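Local coordinates for chorismate mutase protein (Bartonella henselae, PDB 3RMI), which probably catalyses the rearrangement of chorismate to prephenate, a step on the route to phenylalanine and tyrosine, as a dimer of all-helical subunits, at residues E34-T39 with K89-Q94. Numbering follows the deposited sequence.
With MLT (D-malate), chain D; EDO (1,2-ethanediol), chain B.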
loop_
_atom_site.group_PDB
_atom_site.type_symbol
_atom_site.label_atom_id
_atom_site.label_comp_id
_atom_site.label_asym_id
_atom_site.label_seq_id
_atom_site.Cartn_x
_atom_site.Cartn_y
_atom_site.Cartn_z
ATOM N N GLU A 34 0.463 -11.594 -2.370
ATOM C CA GLU A 34 -0.567 -12.369 -3.066
ATOM C C GLU A 34 -1.186 -11.589 -4.225
ATOM O O GLU A 34 -1.451 -12.167 -5.273
ATOM C CB GLU A 34 -1.653 -12.865 -2.116
ATOM C CG GLU A 34 -1.196 -14.010 -1.214
ATOM C CD GLU A 34 -0.679 -15.228 -1.992
ATOM O OE1 GLU A 34 -1.377 -15.743 -2.912
ATOM O OE2 GLU A 34 0.440 -15.666 -1.667
ATOM N N ARG A 35 -1.392 -10.290 -4.043
ATOM C CA ARG A 35 -1.991 -9.453 -5.096
ATOM C C ARG A 35 -1.123 -9.484 -6.334
ATOM O O ARG A 35 -1.643 -9.565 -7.460
ATOM C CB ARG A 35 -2.090 -8.011 -4.644
ATOM C CG ARG A 35 -3.062 -7.155 -5.491
ATOM C CD ARG A 35 -2.855 -5.708 -5.184
ATOM N NE ARG A 35 -3.855 -4.820 -5.762
ATOM C CZ ARG A 35 -3.883 -4.436 -7.044
ATOM N NH1 ARG A 35 -3.014 -4.910 -7.930
ATOM N NH2 ARG A 35 -4.801 -3.597 -7.448
ATOM N N PHE A 36 0.204 -9.420 -6.125
ATOM C CA PHE A 36 1.141 -9.443 -7.242
ATOM C C PHE A 36 1.253 -10.835 -7.893
ATOM O O PHE A 36 1.524 -10.941 -9.082
ATOM C CB PHE A 36 2.500 -8.854 -6.834
ATOM C CG PHE A 36 2.554 -7.367 -6.995
ATOM C CD1 PHE A 36 2.779 -6.806 -8.250
ATOM C CD2 PHE A 36 2.261 -6.527 -5.936
ATOM C CE1 PHE A 36 2.786 -5.431 -8.422
ATOM C CE2 PHE A 36 2.243 -5.137 -6.105
ATOM C CZ PHE A 36 2.514 -4.601 -7.347
ATOM N N ARG A 37 1.016 -11.900 -7.130
ATOM C CA ARG A 37 0.884 -13.209 -7.719
ATOM C C ARG A 37 -0.290 -13.194 -8.690
ATOM O O ARG A 37 -0.151 -13.674 -9.800
ATOM C CB ARG A 37 0.735 -14.301 -6.654
ATOM C CG ARG A 37 2.095 -14.870 -6.258
ATOM C CD ARG A 37 2.189 -15.411 -4.805
ATOM N NE ARG A 37 1.497 -16.697 -4.628
ATOM C CZ ARG A 37 2.026 -17.911 -4.790
ATOM N NH1 ARG A 37 3.287 -18.068 -5.154
ATOM N NH2 ARG A 37 1.273 -18.990 -4.586
ATOM N N CYS A 38 -1.409 -12.581 -8.310
ATOM C CA CYS A 38 -2.577 -12.510 -9.205
ATOM C C CYS A 38 -2.333 -11.650 -10.398
ATOM O O CYS A 38 -2.598 -12.073 -11.503
ATOM C CB CYS A 38 -3.809 -11.964 -8.504
ATOM S SG CYS A 38 -4.511 -13.132 -7.428
ATOM N N THR A 39 -1.833 -10.440 -10.194
ATOM C CA THR A 39 -1.633 -9.548 -11.335
ATOM C C THR A 39 -0.573 -10.078 -12.265
ATOM O O THR A 39 -0.548 -9.707 -13.428
ATOM C CB THR A 39 -1.260 -8.125 -10.938
ATOM O OG1 THR A 39 -0.080 -8.141 -10.113
ATOM C CG2 THR A 39 -2.415 -7.450 -10.231
ATOM N N LYS A 89 0.443 1.414 -11.204
ATOM C CA LYS A 89 1.629 1.823 -11.987
ATOM C C LYS A 89 2.696 0.705 -11.977
ATOM O O LYS A 89 3.348 0.428 -12.995
ATOM C CB LYS A 89 2.200 3.119 -11.391
ATOM C CG LYS A 89 3.140 3.922 -12.265
ATOM C CD LYS A 89 3.832 5.031 -11.450
ATOM C CE LYS A 89 4.936 5.721 -12.249
ATOM N NZ LYS A 89 5.872 6.440 -11.316
ATOM N N GLU A 90 2.863 0.043 -10.837
ATOM C CA GLU A 90 3.791 -1.058 -10.776
ATOM C C GLU A 90 3.259 -2.203 -11.613
ATOM O O GLU A 90 3.998 -2.850 -12.341
ATOM C CB GLU A 90 3.969 -1.510 -9.341
ATOM C CG GLU A 90 4.972 -2.630 -9.181
ATOM C CD GLU A 90 6.377 -2.240 -9.618
ATOM O OE1 GLU A 90 6.666 -1.022 -9.725
ATOM O OE2 GLU A 90 7.198 -3.154 -9.831
ATOM N N VAL A 91 1.963 -2.457 -11.498
ATOM C CA VAL A 91 1.330 -3.564 -12.223
ATOM C C VAL A 91 1.471 -3.385 -13.731
ATOM O O VAL A 91 1.788 -4.331 -14.446
ATOM C CB VAL A 91 -0.153 -3.717 -11.844
ATOM C CG1 VAL A 91 -0.852 -4.695 -12.790
ATOM C CG2 VAL A 91 -0.278 -4.200 -10.385
ATOM N N VAL A 92 1.269 -2.164 -14.200
ATOM C CA VAL A 92 1.328 -1.870 -15.620
ATOM C C VAL A 92 2.761 -2.076 -16.111
ATOM O O VAL A 92 2.984 -2.684 -17.172
ATOM C CB VAL A 92 0.792 -0.437 -15.908
ATOM C CG1 VAL A 92 1.309 0.069 -17.211
ATOM C CG2 VAL A 92 -0.745 -0.423 -15.872
ATOM N N HIS A 93 3.735 -1.602 -15.329
ATOM C CA HIS A 93 5.131 -1.928 -15.586
ATOM C C HIS A 93 5.339 -3.440 -15.686
ATOM O O HIS A 93 5.984 -3.925 -16.619
ATOM C CB HIS A 93 6.065 -1.363 -14.494
ATOM C CG HIS A 93 7.515 -1.732 -14.686
ATOM N ND1 HIS A 93 8.228 -2.477 -13.768
ATOM C CD2 HIS A 93 8.372 -1.483 -15.709
ATOM C CE1 HIS A 93 9.461 -2.659 -14.208
ATOM N NE2 HIS A 93 9.573 -2.066 -15.383
ATOM N N GLN A 94 4.810 -4.193 -14.726
ATOM C CA GLN A 94 5.048 -5.628 -14.722
ATOM C C GLN A 94 4.411 -6.315 -15.918
ATOM O O GLN A 94 4.965 -7.279 -16.452
ATOM C CB GLN A 94 4.552 -6.262 -13.441
ATOM C CG GLN A 94 5.586 -6.243 -12.338
ATOM C CD GLN A 94 5.151 -7.050 -11.113
ATOM O OE1 GLN A 94 4.208 -7.857 -11.175
ATOM N NE2 GLN A 94 5.833 -6.826 -9.994
HETATM C C1 MLT D . -5.071 -5.476 -14.207
HETATM O O1 MLT D . -5.374 -5.696 -15.420
HETATM O O2 MLT D . -4.075 -4.781 -14.067
HETATM C C2 MLT D . -5.825 -6.031 -13.019
HETATM O O3 MLT D . -7.121 -6.175 -13.513
HETATM C C3 MLT D . -6.006 -5.304 -11.683
HETATM C C4 MLT D . -5.088 -4.121 -11.316
HETATM O O4 MLT D . -4.995 -3.076 -12.062
HETATM O O5 MLT D . -4.450 -4.123 -10.225
HETATM C C1 EDO B . 6.806 -8.836 -6.346
HETATM O O1 EDO B . 8.016 -9.016 -5.600
HETATM C C2 EDO B . 6.416 -7.366 -6.265
HETATM O O2 EDO B . 6.382 -6.820 -7.585
#
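Arg35 passes Val91 with its guanidinium, NH1 lying 3.7 Å from CG2 of Val91 and the two side chains crossing at about a right angle. With CG anti to the backbone N (chi1 -163°) and the chain extended as far as NE, the guanidinium is carried out to the D-malate, where NH1 and NH2 each donate to the one carboxylate oxygen O5, both at 2.8 Å and both well bent. NE makes a salt bridge to Asp25 of the second subunit, which together with the malate bonds probably restricts the rotation of the guanidinium. Phe36, the next residue, brings its ring between Glu90, Val91 and Gln94. CE1 of its ring touches CG of Glu90 at 3.6 Å and CG2 of Val91 at 3.8 Å, while OE1 of Gln94 meets the ring edge in plane, 3.4 Å from CD1. The ring and amide planes stand 57° apart, and Gln40 donates to the same OE1, holding the amide in place. Phe79 of the second subunit packs against both Phe36 and Glu90. Thr39 completes the row: its methyl CG2 lies 3.9 Å from CG2 of Val91, whose other branch, CG1, approaches O2 of the malate at 3.5 Å. The two segments run at 40° to each other, joining helix 4-48 to helix 77-106 beside a malate also hydrogen-bonded by Lys46, Arg58 and Gln62 of the same chain and by Arg18 of the second subunit. Such a basic, carboxylate-binding pocket, shared between subunits of an intertwined helical dimer, is characteristic of the AroQ-type chorismate mutase active site, malate probably mimicking part of the substrate.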